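Phosphodiesterase (Salpingoeca rosetta, PDB 7CJ3) binds retinal in its transmembrane domain, a helical bundle of the bacteriorhodopsin-like family embedded in lipid. Local coordinates at residues S92-Y97 with C138-Y143; D99-I104 with W134-P139; S154-I159 with W200-K205. All blocks are in the same frame, centred on the assembly; numbering follows the deposited sequence.

Contacts 1 and 2 join the same two elements, helix 86-111 and helix 128-149, at successive levels, and they share Cys138 and Pro139. Both lie in the core, with centres about 9 and 6 Å from the centre of the chain, and both reach retinal. Contact 3 lies about 17 Å from that centre and joins helix 153-173 to helix 178-207. Its touching residues are largely buried, but exposed serines, an aspartate and a lysine flank them. All three are apolar across the interface. Contacts 1 and 2 add the retinal wall; contact 3 adds a polar hold on a lipid. Leu142 and Tyr143 of contact 1 pack on Ile159 and Val156 of contact 3.

Contact 1: S92-Y97 with C138-Y143; sequences SGILAY and CPTLLY. With OLC ((2R)-2,3-dihydroxypropyl (9Z)-octadec-9-enoate), chain Q; RET (retinal), chain K; OLC ((2R)-2,3-dihydroxypropyl (9Z)-octadec-9-enoate), chain R.
Ile94 meets Thr140 and Tyr143 with two different branches. Its CG2 lies 3.5 Å from Thr140 CG2, and the two side chains meet at a slant. Its CD1 reaches the edge of the Tyr143 ring, near the ring plane, 3.7 Å from CE2. Tyr143 has CG anti to the backbone N (chi1 163°), which carries the ring along the lipid side of the bundle to Ile94. At the neighbouring pair, Leu95 and Leu141 are roughly perpendicular, with CD2 of Leu95 3.8 Å from CD2 of Leu141. The two segments run nearly antiparallel, at 172°, and their axes come within 10.3 Å. Thr140 CG2 is anti to the backbone N and faces Ile94, while OG1 turns back to its own helix and hydrogen-bonds to Ile136 O.

The outer side is lined by helix 17-41 and by two lipid chains. Val21 and Met28 of that helix touch Ile94 and Thr140. One oleoyl chain runs over a face of the Tyr97 ring, and the tail of another touches Thr140. On the inner side Leu141 CD1 lies 3.9 Å from C15 of retinal, and Cys138 also borders the chromophore. No hydrogen bond crosses between the segments. Their cohesion is therefore van der Waals and shape-dependent.

Contact 2: D99-I104 with W134-P139; sequences DGVACI and WIITCP. With RET (retinal), chain K; OLC ((2R)-2,3-dihydroxypropyl (9Z)-octadec-9-enoate), chain Q.
Thr137 packs against Val101 in the helical bundle of the bacteriorhodopsin-like fold, with helix 17-41 packed against the pair of helices. The two side chains lie alongside and point opposite ways. From CB, Thr137 divides between two neighbours. Its methyl CG2 goes to helix 86-111, where it lies 3.8 Å from Val101 CG1 and 3.9 Å from Val101 CB. Its hydroxyl OG1 sits between the backbone N and the carbonyl carbon (chi1 57°). From there it hydrogen-bonds to Glu133 O, one turn back in its own helix. The same OG1 lies 3.9 Å from C15, the end of the retinal chain. Thr137 thus presents a methyl to the neighbouring helix, while its oxygen, bonded to Glu133 O, lies near the end of retinal.

Val101 CG1 also approaches Ile136 CG2, at 4.4 Å. Met28 and Trp32 of helix 17-41 close over Val101 from outside. On the far side of helix 86-111, Gly100 CA rests 3.7 Å from C11 of a lipid chain. Asp99 touches Lys265 of helix 250-277, which Thr137 also touches. By analogy with the family, Lys265 is probably the lysine that carries retinal.

Helix 128-149 is kinked here, since the nitrogen of Pro139 makes no bond to the turn before. Its inner side forms part of the retinal pocket. Trp134 lays one face of its indole along the polyene. The polyene runs from CD1, where C14 is 3.7 Å away, across to CE3 beside C10. The other neighbours of the indole include Phe236, whose ring plane is tilted by about 60°, and Asp261, which takes a weak hydrogen bond from NE1. Retinal C12 lies 3.6 Å above the Trp134 ring plane, offset toward its rim.

Contact 3: S154-I159 with W200-K205; sequences SSVSDI and WGMFGK. With OLC ((2R)-2,3-dihydroxypropyl (9Z)-octadec-9-enoate), chain N.
Met202 ends against Val156, with its methyl CE 4.2 Å from Val156 CG2. This contact joins helix 153-173 to helix 178-207, two neighbouring helices of the bacteriorhodopsin-like bundle. The two side chains meet nearly at right angles. Met202 is bent at the sulfur bond (chi3 70°), and this turns CE aside to the backbone of the other helix. There CE comes within 4.3 Å of Ser155 O, a plain van der Waals approach. CG2 is the branch that Val156 offers to Met202. Its CG1 packs instead on the backbone at Tyr143 of helix 128-149.

The interface is small, and no hydrogen bond crosses it. Ala151, in the loop before helix 153-173, touches both Val156 and Met202. Ile159, one turn further on, rests on Tyr194, Val195 and His198 of helix 178-207. The two helices do share a polar link: Asp158 OD2 hydrogen-bonds to Tyr194 OH, further back on helix 178-207.

The other side of helix 178-207 belongs to lipid and to helix 219-233. Phe203 packs on Leu222 and Leu225. Trp200 has CG anti to its backbone N (chi1 -169°), which sends the indole away from Met202 to the lipid. The lipid's double-bond carbon C9 lies over one face of the indole, offset toward the rim. Arg226 makes a cation-pi contact with the same ring. The lipid is also held by one bent hydrogen bond, from Trp200 NE1 to the carbonyl oxygen O19 of its ester, 3.0 Å long with an angle of 135° at the hydrogen.

Contact 1: S92-Y97 with C138-Y143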
loop_
_atom_site.group_PDB
_atom_site.type_symbol
_atom_site.label_atom_id
_atom_site.label_comp_id
_atom_site.label_asym_id
_atom_site.label_seq_id
_atom_site.Cartn_x
_atom_site.Cartn_y
_atom_site.Cartn_z
ATOM N N SER B 92 3.380 -17.084 -6.406
ATOM C CA SER B 92 3.353 -16.104 -5.284
ATOM C C SER B 92 4.785 -15.763 -4.848
ATOM O O SER B 92 4.991 -14.648 -4.331
ATOM C CB SER B 92 2.523 -16.573 -4.130
ATOM O OG SER B 92 2.970 -17.836 -3.648
ATOM N N GLY B 93 5.727 -16.696 -5.062
ATOM C CA GLY B 93 7.164 -16.537 -4.758
ATOM C C GLY B 93 7.801 -15.474 -5.634
ATOM O O GLY B 93 8.493 -14.584 -5.062
ATOM N N ILE B 94 7.543 -15.523 -6.948
ATOM C CA ILE B 94 8.099 -14.569 -7.969
ATOM C C ILE B 94 7.602 -13.144 -7.666
ATOM O O ILE B 94 8.378 -12.164 -7.832
ATOM C CB ILE B 94 7.773 -15.009 -9.415
ATOM C CG1 ILE B 94 8.181 -16.464 -9.683
ATOM C CG2 ILE B 94 8.405 -14.071 -10.421
ATOM C CD1 ILE B 94 8.172 -16.900 -11.122
ATOM N N LEU B 95 6.366 -13.015 -7.194
ATOM C CA LEU B 95 5.791 -11.688 -6.883
ATOM C C LEU B 95 6.455 -11.119 -5.618
ATOM O O LEU B 95 6.633 -9.879 -5.538
ATOM C CB LEU B 95 4.274 -11.847 -6.767
ATOM C CG LEU B 95 3.615 -12.247 -8.086
ATOM C CD1 LEU B 95 2.095 -12.223 -7.983
ATOM C CD2 LEU B 95 4.096 -11.365 -9.231
ATOM N N ALA B 96 6.844 -11.988 -4.685
ATOM C CA ALA B 96 7.538 -11.591 -3.444
ATOM C C ALA B 96 8.876 -10.904 -3.775
ATOM O O ALA B 96 9.111 -9.845 -3.187
ATOM C CB ALA B 96 7.707 -12.792 -2.558
ATOM N N TYR B 97 9.689 -11.457 -4.701
ATOM C CA TYR B 97 11.015 -10.909 -5.106
ATOM C C TYR B 97 10.832 -9.588 -5.860
ATOM O O TYR B 97 11.510 -8.576 -5.543
ATOM C CB TYR B 97 11.822 -11.898 -5.957
ATOM C CG TYR B 97 12.405 -13.042 -5.154
ATOM C CD1 TYR B 97 11.897 -14.336 -5.216
ATOM C CD2 TYR B 97 13.498 -12.822 -4.322
ATOM C CE1 TYR B 97 12.450 -15.367 -4.462
ATOM C CE2 TYR B 97 14.051 -13.834 -3.551
ATOM C CZ TYR B 97 13.524 -15.113 -3.617
ATOM O OH TYR B 97 14.097 -16.095 -2.850
ATOM N N CYS B 138 10.446 -6.221 -14.715
ATOM C CA CYS B 138 9.473 -6.321 -15.838
ATOM C C CYS B 138 9.694 -7.604 -16.637
ATOM O O CYS B 138 8.739 -8.313 -16.969
ATOM C CB CYS B 138 9.532 -5.130 -16.778
ATOM S SG CYS B 138 8.955 -3.622 -15.965
ATOM N N PRO B 139 10.942 -7.912 -17.048
ATOM C CA PRO B 139 11.193 -9.191 -17.712
ATOM C C PRO B 139 10.836 -10.392 -16.816
ATOM O O PRO B 139 10.421 -11.393 -17.353
ATOM C CB PRO B 139 12.661 -9.085 -18.141
ATOM C CG PRO B 139 12.897 -7.573 -18.224
ATOM C CD PRO B 139 12.125 -7.033 -17.045
ATOM N N THR B 140 10.921 -10.262 -15.493
ATOM C CA THR B 140 10.567 -11.349 -14.537
ATOM C C THR B 140 9.035 -11.480 -14.460
ATOM O O THR B 140 8.542 -12.634 -14.342
ATOM C CB THR B 140 11.168 -11.137 -13.138
ATOM O OG1 THR B 140 12.594 -10.968 -13.174
ATOM C CG2 THR B 140 10.849 -12.301 -12.229
ATOM N N LEU B 141 8.312 -10.354 -14.494
ATOM C CA LEU B 141 6.819 -10.333 -14.491
ATOM C C LEU B 141 6.301 -11.003 -15.775
ATOM O O LEU B 141 5.287 -11.736 -15.701
ATOM C CB LEU B 141 6.310 -8.891 -14.377
ATOM C CG LEU B 141 6.354 -8.294 -12.972
ATOM C CD1 LEU B 141 5.778 -6.886 -12.958
ATOM C CD2 LEU B 141 5.627 -9.182 -11.973
ATOM N N LEU B 142 6.975 -10.768 -16.907
ATOM C CA LEU B 142 6.630 -11.396 -18.201
ATOM C C LEU B 142 6.840 -12.909 -18.100
ATOM O O LEU B 142 5.991 -13.654 -18.614
ATOM C CB LEU B 142 7.489 -10.778 -19.312
ATOM C CG LEU B 142 7.055 -9.385 -19.749
ATOM C CD1 LEU B 142 8.063 -8.793 -20.717
ATOM C CD2 LEU B 142 5.653 -9.423 -20.353
ATOM N N TYR B 143 7.928 -13.356 -17.465
ATOM C CA TYR B 143 8.229 -14.799 -17.295
ATOM C C TYR B 143 7.123 -15.415 -16.436
ATOM O O TYR B 143 6.706 -16.548 -16.676
ATOM C CB TYR B 143 9.630 -15.015 -16.711
ATOM C CG TYR B 143 9.849 -16.395 -16.137
ATOM C CD1 TYR B 143 10.215 -17.457 -16.949
ATOM C CD2 TYR B 143 9.650 -16.644 -14.787
ATOM C CE1 TYR B 143 10.389 -18.729 -16.430
ATOM C CE2 TYR B 143 9.824 -17.907 -14.252
ATOM C CZ TYR B 143 10.177 -18.957 -15.080
ATOM O OH TYR B 143 10.337 -20.205 -14.555
HETATM C C18 OLC Q . 8.458 -7.808 4.517
HETATM C C10 OLC Q . 13.100 -9.944 -1.370
HETATM C C9 OLC Q . 12.487 -11.130 -1.257
HETATM C C17 OLC Q . 9.564 -6.832 4.149
HETATM C C11 OLC Q . 12.794 -8.930 -0.296
HETATM C C8 OLC Q . 11.513 -11.431 -0.126
HETATM C C24 OLC Q . 14.783 -22.995 -2.103
HETATM C C16 OLC Q . 10.288 -7.176 2.826
HETATM C C12 OLC Q . 13.676 -7.688 -0.218
HETATM C C7 OLC Q . 11.324 -12.917 0.163
HETATM C C15 OLC Q . 11.370 -6.106 2.511
HETATM C C13 OLC Q . 13.357 -6.959 1.109
HETATM C C6 OLC Q . 10.959 -13.760 -1.052
HETATM C C14 OLC Q . 12.037 -6.165 1.135
HETATM C C5 OLC Q . 10.151 -15.007 -0.615
HETATM C C4 OLC Q . 10.906 -16.336 -0.691
HETATM C C3 OLC Q . 10.192 -17.383 -1.545
HETATM C C2 OLC Q . 11.175 -18.371 -2.189
HETATM C C21 OLC Q . 12.820 -21.442 -2.290
HETATM C C1 OLC Q . 11.500 -19.551 -1.272
HETATM C C22 OLC Q . 13.435 -22.585 -1.458
HETATM O O19 OLC Q . 11.706 -19.399 -0.074
HETATM O O25 OLC Q . 15.919 -23.079 -1.213
HETATM O O23 OLC Q . 13.561 -22.197 -0.075
HETATM O O20 OLC Q . 11.587 -20.925 -1.792
HETATM C C1 RET K . 9.486 3.833 -21.162
HETATM C C2 RET K . 10.261 4.601 -22.234
HETATM C C3 RET K . 9.425 5.168 -23.293
HETATM C C4 RET K . 8.594 4.095 -23.963
HETATM C C5 RET K . 8.105 2.999 -23.057
HETATM C C6 RET K . 8.398 2.929 -21.736
HETATM C C7 RET K . 7.691 1.946 -20.902
HETATM C C8 RET K . 7.918 1.599 -19.574
HETATM C C9 RET K . 7.384 0.493 -18.850
HETATM C C10 RET K . 7.735 0.219 -17.504
HETATM C C11 RET K . 7.160 -0.706 -16.623
HETATM C C12 RET K . 7.406 -0.916 -15.271
HETATM C C13 RET K . 6.840 -1.894 -14.436
HETATM C C14 RET K . 7.268 -2.035 -13.128
HETATM C C15 RET K . 7.189 -3.255 -12.330
HETATM C C16 RET K . 10.557 3.005 -20.428
HETATM C C17 RET K . 8.889 4.858 -20.181
HETATM C C18 RET K . 7.255 1.994 -23.806
HETATM C C19 RET K . 6.394 -0.438 -19.481
HETATM C C20 RET K . 5.750 -2.753 -15.000
HETATM C C18 OLC R . 20.080 -13.074 -17.936
HETATM C C10 OLC R . 19.517 -18.424 -13.834
HETATM C C9 OLC R . 18.596 -17.462 -13.703
HETATM C C17 OLC R . 21.509 -13.547 -17.700
HETATM C C11 OLC R . 20.498 -18.489 -14.983
HETATM C C8 OLC R . 18.404 -16.294 -14.674
HETATM C C16 OLC R . 21.622 -15.064 -17.518
HETATM C C12 OLC R . 21.655 -17.529 -14.718
HETATM C C7 OLC R . 16.913 -16.084 -15.018
HETATM C C15 OLC R . 23.068 -15.575 -17.424
HETATM C C13 OLC R . 22.736 -17.573 -15.817
HETATM C C6 OLC R . 16.204 -14.928 -14.303
HETATM C C14 OLC R . 23.400 -16.203 -16.066
HETATM C C5 OLC R . 14.678 -15.013 -14.500
HETATM C C4 OLC R . 13.886 -14.097 -13.547
HETATM C C3 OLC R . 12.990 -14.848 -12.558
#

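Contact 2: D99-I104 with W134-P139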
loop_
_atom_site.group_PDB
_atom_site.type_symbol
_atom_site.label_atom_id
_atom_site.label_comp_id
_atom_site.label_asym_id
_atom_site.label_seq_id
_atom_site.Cartn_x
_atom_site.Cartn_y
_atom_site.Cartn_z
ATOM N N ASP B 99 8.387 -7.494 -5.768
ATOM C CA ASP B 99 7.847 -6.461 -4.839
ATOM C C ASP B 99 8.938 -6.026 -3.863
ATOM O O ASP B 99 9.016 -4.834 -3.555
ATOM C CB ASP B 99 6.598 -6.981 -4.128
ATOM C CG ASP B 99 5.360 -6.882 -5.004
ATOM O OD1 ASP B 99 5.483 -6.391 -6.166
ATOM O OD2 ASP B 99 4.295 -7.261 -4.534
ATOM N N GLY B 100 9.738 -6.970 -3.384
ATOM C CA GLY B 100 10.913 -6.674 -2.556
ATOM C C GLY B 100 11.920 -5.812 -3.300
ATOM O O GLY B 100 12.437 -4.852 -2.690
ATOM N N VAL B 101 12.225 -6.153 -4.558
ATOM C CA VAL B 101 13.224 -5.398 -5.359
ATOM C C VAL B 101 12.725 -3.962 -5.447
ATOM O O VAL B 101 13.523 -3.036 -5.220
ATOM C CB VAL B 101 13.455 -6.004 -6.756
ATOM C CG1 VAL B 101 14.276 -5.075 -7.653
ATOM C CG2 VAL B 101 14.123 -7.360 -6.661
ATOM N N ALA B 102 11.443 -3.802 -5.770
ATOM C CA ALA B 102 10.774 -2.489 -5.892
ATOM C C ALA B 102 10.855 -1.768 -4.545
ATOM O O ALA B 102 11.220 -0.598 -4.514
ATOM C CB ALA B 102 9.352 -2.671 -6.359
ATOM N N CYS B 103 10.607 -2.471 -3.459
ATOM C CA CYS B 103 10.648 -1.896 -2.101
ATOM C C CYS B 103 12.000 -1.222 -1.838
ATOM O O CYS B 103 12.003 -0.012 -1.472
ATOM C CB CYS B 103 10.389 -2.962 -1.054
ATOM S SG CYS B 103 10.541 -2.273 0.610
ATOM N N ILE B 104 13.102 -1.976 -1.980
ATOM C CA ILE B 104 14.466 -1.471 -1.639
ATOM C C ILE B 104 14.937 -0.449 -2.679
ATOM O O ILE B 104 15.702 0.454 -2.259
ATOM C CB ILE B 104 15.503 -2.584 -1.433
ATOM C CG1 ILE B 104 15.662 -3.464 -2.679
ATOM C CG2 ILE B 104 15.151 -3.392 -0.199
ATOM C CD1 ILE B 104 16.623 -4.654 -2.517
ATOM N N TRP B 134 13.091 -1.661 -13.006
ATOM C CA TRP B 134 12.241 -2.024 -14.164
ATOM C C TRP B 134 12.897 -3.163 -14.965
ATOM O O TRP B 134 12.174 -4.149 -15.296
ATOM C CB TRP B 134 11.911 -0.794 -15.030
ATOM C CG TRP B 134 10.956 0.181 -14.395
ATOM C CD1 TRP B 134 10.331 0.054 -13.177
ATOM C CD2 TRP B 134 10.518 1.451 -14.931
ATOM N NE1 TRP B 134 9.548 1.150 -12.926
ATOM C CE2 TRP B 134 9.634 2.020 -13.987
ATOM C CE3 TRP B 134 10.755 2.155 -16.119
ATOM C CZ2 TRP B 134 9.030 3.260 -14.188
ATOM C CZ3 TRP B 134 10.122 3.365 -16.333
ATOM C CH2 TRP B 134 9.307 3.924 -15.352
ATOM N N ILE B 135 14.203 -3.069 -15.229
ATOM C CA ILE B 135 14.947 -4.064 -16.060
ATOM C C ILE B 135 15.097 -5.406 -15.322
ATOM O O ILE B 135 15.131 -6.462 -16.024
ATOM C CB ILE B 135 16.300 -3.476 -16.502
ATOM C CG1 ILE B 135 16.081 -2.473 -17.641
ATOM C CG2 ILE B 135 17.301 -4.575 -16.884
ATOM C CD1 ILE B 135 17.190 -1.425 -17.787
ATOM N N ILE B 136 15.188 -5.402 -13.987
ATOM C CA ILE B 136 15.224 -6.661 -13.193
ATOM C C ILE B 136 13.819 -7.253 -13.066
ATOM O O ILE B 136 13.713 -8.487 -13.138
ATOM C CB ILE B 136 15.842 -6.433 -11.814
ATOM C CG1 ILE B 136 17.291 -5.961 -11.936
ATOM C CG2 ILE B 136 15.736 -7.675 -10.951
ATOM C CD1 ILE B 136 17.848 -5.399 -10.640
ATOM N N THR B 137 12.779 -6.436 -12.887
ATOM C CA THR B 137 11.418 -6.910 -12.522
ATOM C C THR B 137 10.492 -7.123 -13.740
ATOM O O THR B 137 9.771 -8.129 -13.751
ATOM C CB THR B 137 10.791 -5.946 -11.516
ATOM O OG1 THR B 137 10.786 -4.653 -12.126
ATOM C CG2 THR B 137 11.549 -5.917 -10.207
ATOM N N CYS B 138 10.446 -6.221 -14.715
ATOM C CA CYS B 138 9.473 -6.321 -15.838
ATOM C C CYS B 138 9.694 -7.604 -16.637
ATOM O O CYS B 138 8.739 -8.313 -16.969
ATOM C CB CYS B 138 9.532 -5.130 -16.778
ATOM S SG CYS B 138 8.955 -3.622 -15.965
ATOM N N PRO B 139 10.942 -7.912 -17.048
ATOM C CA PRO B 139 11.193 -9.191 -17.712
ATOM C C PRO B 139 10.836 -10.392 -16.816
ATOM O O PRO B 139 10.421 -11.393 -17.353
ATOM C CB PRO B 139 12.661 -9.085 -18.141
ATOM C CG PRO B 139 12.897 -7.573 -18.224
ATOM C CD PRO B 139 12.125 -7.033 -17.045
HETATM C C1 RET K . 9.486 3.833 -21.162
HETATM C C2 RET K . 10.261 4.601 -22.234
HETATM C C3 RET K . 9.425 5.168 -23.293
HETATM C C4 RET K . 8.594 4.095 -23.963
HETATM C C5 RET K . 8.105 2.999 -23.057
HETATM C C6 RET K . 8.398 2.929 -21.736
HETATM C C7 RET K . 7.691 1.946 -20.902
HETATM C C8 RET K . 7.918 1.599 -19.574
HETATM C C9 RET K . 7.384 0.493 -18.850
HETATM C C10 RET K . 7.735 0.219 -17.504
HETATM C C11 RET K . 7.160 -0.706 -16.623
HETATM C C12 RET K . 7.406 -0.916 -15.271
HETATM C C13 RET K . 6.840 -1.894 -14.436
HETATM C C14 RET K . 7.268 -2.035 -13.128
HETATM C C15 RET K . 7.189 -3.255 -12.330
HETATM C C16 RET K . 10.557 3.005 -20.428
HETATM C C17 RET K . 8.889 4.858 -20.181
HETATM C C18 RET K . 7.255 1.994 -23.806
HETATM C C19 RET K . 6.394 -0.438 -19.481
HETATM C C20 RET K . 5.750 -2.753 -15.000
HETATM C C18 OLC Q . 8.458 -7.808 4.517
HETATM C C10 OLC Q . 13.100 -9.944 -1.370
HETATM C C9 OLC Q . 12.487 -11.130 -1.257
HETATM C C17 OLC Q . 9.564 -6.832 4.149
HETATM C C11 OLC Q . 12.794 -8.930 -0.296
HETATM C C8 OLC Q . 11.513 -11.431 -0.126
HETATM C C24 OLC Q . 14.783 -22.995 -2.103
HETATM C C16 OLC Q . 10.288 -7.176 2.826
HETATM C C12 OLC Q . 13.676 -7.688 -0.218
HETATM C C7 OLC Q . 11.324 -12.917 0.163
HETATM C C15 OLC Q . 11.370 -6.106 2.511
HETATM C C13 OLC Q . 13.357 -6.959 1.109
HETATM C C6 OLC Q . 10.959 -13.760 -1.052
HETATM C C14 OLC Q . 12.037 -6.165 1.135
HETATM C C5 OLC Q . 10.151 -15.007 -0.615
HETATM C C4 OLC Q . 10.906 -16.336 -0.691
HETATM C C3 OLC Q . 10.192 -17.383 -1.545
HETATM C C2 OLC Q . 11.175 -18.371 -2.189
HETATM C C21 OLC Q . 12.820 -21.442 -2.290
HETATM C C1 OLC Q . 11.500 -19.551 -1.272
HETATM C C22 OLC Q . 13.435 -22.585 -1.458
HETATM O O19 OLC Q . 11.706 -19.399 -0.074
HETATM O O25 OLC Q . 15.919 -23.079 -1.213
HETATM O O23 OLC Q . 13.561 -22.197 -0.075
HETATM O O20 OLC Q . 11.587 -20.925 -1.792
#

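Contact 3: S154-I159 with W200-K205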
loop_
_atom_site.group_PDB
_atom_site.type_symbol
_atom_site.label_atom_id
_atom_site.label_comp_id
_atom_site.label_asym_id
_atom_site.label_seq_id
_atom_site.Cartn_x
_atom_site.Cartn_y
_atom_site.Cartn_z
ATOM N N SER B 154 10.198 -20.032 -25.604
ATOM C CA SER B 154 10.857 -19.140 -26.600
ATOM C C SER B 154 10.044 -17.856 -26.817
ATOM O O SER B 154 10.652 -16.816 -27.111
ATOM C CB SER B 154 11.062 -19.846 -27.912
ATOM O OG SER B 154 9.862 -19.822 -28.670
ATOM N N SER B 155 8.715 -17.947 -26.737
ATOM C CA SER B 155 7.773 -16.807 -26.908
ATOM C C SER B 155 7.877 -15.867 -25.701
ATOM O O SER B 155 7.702 -14.647 -25.865
ATOM C CB SER B 155 6.353 -17.299 -27.108
ATOM O OG SER B 155 6.226 -18.018 -28.330
ATOM N N VAL B 156 8.151 -16.435 -24.527
ATOM C CA VAL B 156 8.264 -15.715 -23.227
ATOM C C VAL B 156 9.599 -14.972 -23.202
ATOM O O VAL B 156 9.635 -13.780 -22.827
ATOM C CB VAL B 156 8.170 -16.736 -22.086
ATOM C CG1 VAL B 156 8.447 -16.085 -20.740
ATOM C CG2 VAL B 156 6.843 -17.473 -22.100
ATOM N N SER B 157 10.644 -15.693 -23.617
ATOM C CA SER B 157 12.056 -15.246 -23.727
ATOM C C SER B 157 12.163 -13.981 -24.595
ATOM O O SER B 157 12.900 -13.028 -24.219
ATOM C CB SER B 157 12.879 -16.376 -24.278
ATOM O OG SER B 157 14.261 -16.143 -24.084
ATOM N N ASP B 158 11.441 -13.974 -25.718
ATOM C CA ASP B 158 11.601 -12.974 -26.803
ATOM C C ASP B 158 10.958 -11.651 -26.360
ATOM O O ASP B 158 11.510 -10.575 -26.712
ATOM C CB ASP B 158 11.120 -13.574 -28.127
ATOM C CG ASP B 158 11.331 -12.708 -29.350
ATOM O OD1 ASP B 158 12.477 -12.192 -29.573
ATOM O OD2 ASP B 158 10.337 -12.553 -30.068
ATOM N N ILE B 159 9.899 -11.724 -25.550
ATOM C CA ILE B 159 9.168 -10.549 -24.991
ATOM C C ILE B 159 9.949 -9.978 -23.798
ATOM O O ILE B 159 10.095 -8.738 -23.696
ATOM C CB ILE B 159 7.769 -10.999 -24.520
ATOM C CG1 ILE B 159 6.925 -11.652 -25.618
ATOM C CG2 ILE B 159 7.010 -9.844 -23.902
ATOM C CD1 ILE B 159 6.897 -10.851 -26.884
ATOM N N TRP B 200 -0.833 -10.454 -24.662
ATOM C CA TRP B 200 -2.301 -10.608 -24.841
ATOM C C TRP B 200 -2.562 -11.966 -25.521
ATOM O O TRP B 200 -3.392 -12.739 -25.008
ATOM C CB TRP B 200 -2.882 -9.399 -25.597
ATOM C CG TRP B 200 -4.383 -9.341 -25.602
ATOM C CD1 TRP B 200 -5.225 -9.955 -26.483
ATOM C CD2 TRP B 200 -5.234 -8.648 -24.667
ATOM N NE1 TRP B 200 -6.529 -9.694 -26.161
ATOM C CE2 TRP B 200 -6.564 -8.913 -25.040
ATOM C CE3 TRP B 200 -5.004 -7.849 -23.546
ATOM C CZ2 TRP B 200 -7.651 -8.415 -24.335
ATOM C CZ3 TRP B 200 -6.079 -7.340 -22.854
ATOM C CH2 TRP B 200 -7.387 -7.623 -23.249
ATOM N N GLY B 201 -1.773 -12.294 -26.546
ATOM C CA GLY B 201 -1.839 -13.559 -27.301
ATOM C C GLY B 201 -1.757 -14.794 -26.421
ATOM O O GLY B 201 -2.661 -15.653 -26.506
ATOM N N MET B 202 -0.703 -14.904 -25.612
ATOM C CA MET B 202 -0.355 -16.165 -24.893
ATOM C C MET B 202 -1.379 -16.437 -23.784
ATOM O O MET B 202 -1.687 -17.621 -23.555
ATOM C CB MET B 202 1.074 -16.134 -24.333
ATOM C CG MET B 202 1.302 -15.141 -23.219
ATOM S SD MET B 202 2.926 -15.381 -22.399
ATOM C CE MET B 202 4.047 -14.850 -23.694
ATOM N N PHE B 203 -1.914 -15.390 -23.149
ATOM C CA PHE B 203 -3.068 -15.494 -22.220
ATOM C C PHE B 203 -4.310 -15.997 -22.962
ATOM O O PHE B 203 -5.067 -16.773 -22.352
ATOM C CB PHE B 203 -3.386 -14.151 -21.592
ATOM C CG PHE B 203 -2.553 -13.858 -20.383
ATOM C CD1 PHE B 203 -2.778 -14.536 -19.201
ATOM C CD2 PHE B 203 -1.540 -12.911 -20.427
ATOM C CE1 PHE B 203 -2.026 -14.247 -18.073
ATOM C CE2 PHE B 203 -0.772 -12.646 -19.300
ATOM C CZ PHE B 203 -1.031 -13.307 -18.126
ATOM N N GLY B 204 -4.511 -15.539 -24.207
ATOM C CA GLY B 204 -5.607 -15.963 -25.091
ATOM C C GLY B 204 -5.502 -17.437 -25.471
ATOM O O GLY B 204 -6.515 -18.171 -25.321
ATOM N N LYS B 205 -4.337 -17.872 -25.961
ATOM C CA LYS B 205 -4.096 -19.294 -26.309
ATOM C C LYS B 205 -4.586 -20.167 -25.138
ATOM O O LYS B 205 -5.338 -21.158 -25.386
ATOM C CB LYS B 205 -2.625 -19.503 -26.670
ATOM C CG LYS B 205 -2.223 -18.941 -28.020
ATOM C CD LYS B 205 -0.739 -18.708 -28.172
ATOM C CE LYS B 205 -0.406 -17.953 -29.446
ATOM N NZ LYS B 205 1.054 -17.795 -29.671
HETATM C C18 OLC N . -0.558 3.432 -25.355
HETATM C C10 OLC N . -4.376 -5.826 -26.703
HETATM C C9 OLC N . -5.358 -6.545 -27.292
HETATM C C17 OLC N . -1.414 2.385 -26.059
HETATM C C11 OLC N . -3.429 -4.887 -27.390
HETATM C C8 OLC N . -5.708 -6.583 -28.741
HETATM C C24 OLC N . -9.420 -16.038 -28.670
HETATM C C16 OLC N . -1.091 0.908 -25.749
HETATM C C12 OLC N . -2.970 -3.802 -26.443
HETATM C C7 OLC N . -6.439 -7.875 -29.085
HETATM C C15 OLC N . -1.663 -0.062 -26.800
HETATM C C13 OLC N . -2.675 -2.461 -27.183
HETATM C C6 OLC N . -6.154 -8.355 -30.512
HETATM C C14 OLC N . -2.119 -1.391 -26.187
HETATM C C5 OLC N . -4.824 -9.112 -30.758
HETATM C C4 OLC N . -4.667 -10.568 -30.210
HETATM C C3 OLC N . -5.960 -11.306 -29.802
HETATM C C2 OLC N . -5.789 -12.533 -28.876
HETATM C C21 OLC N . -8.666 -14.426 -26.818
HETATM C C1 OLC N . -7.089 -12.794 -28.078
HETATM C C22 OLC N . -9.683 -15.516 -27.250
HETATM O O19 OLC N . -7.816 -11.849 -27.749
HETATM O O25 OLC N . -10.157 -17.238 -28.839
HETATM O O23 OLC N . -9.722 -16.635 -26.329
HETATM O O20 OLC N . -7.553 -14.157 -27.711
#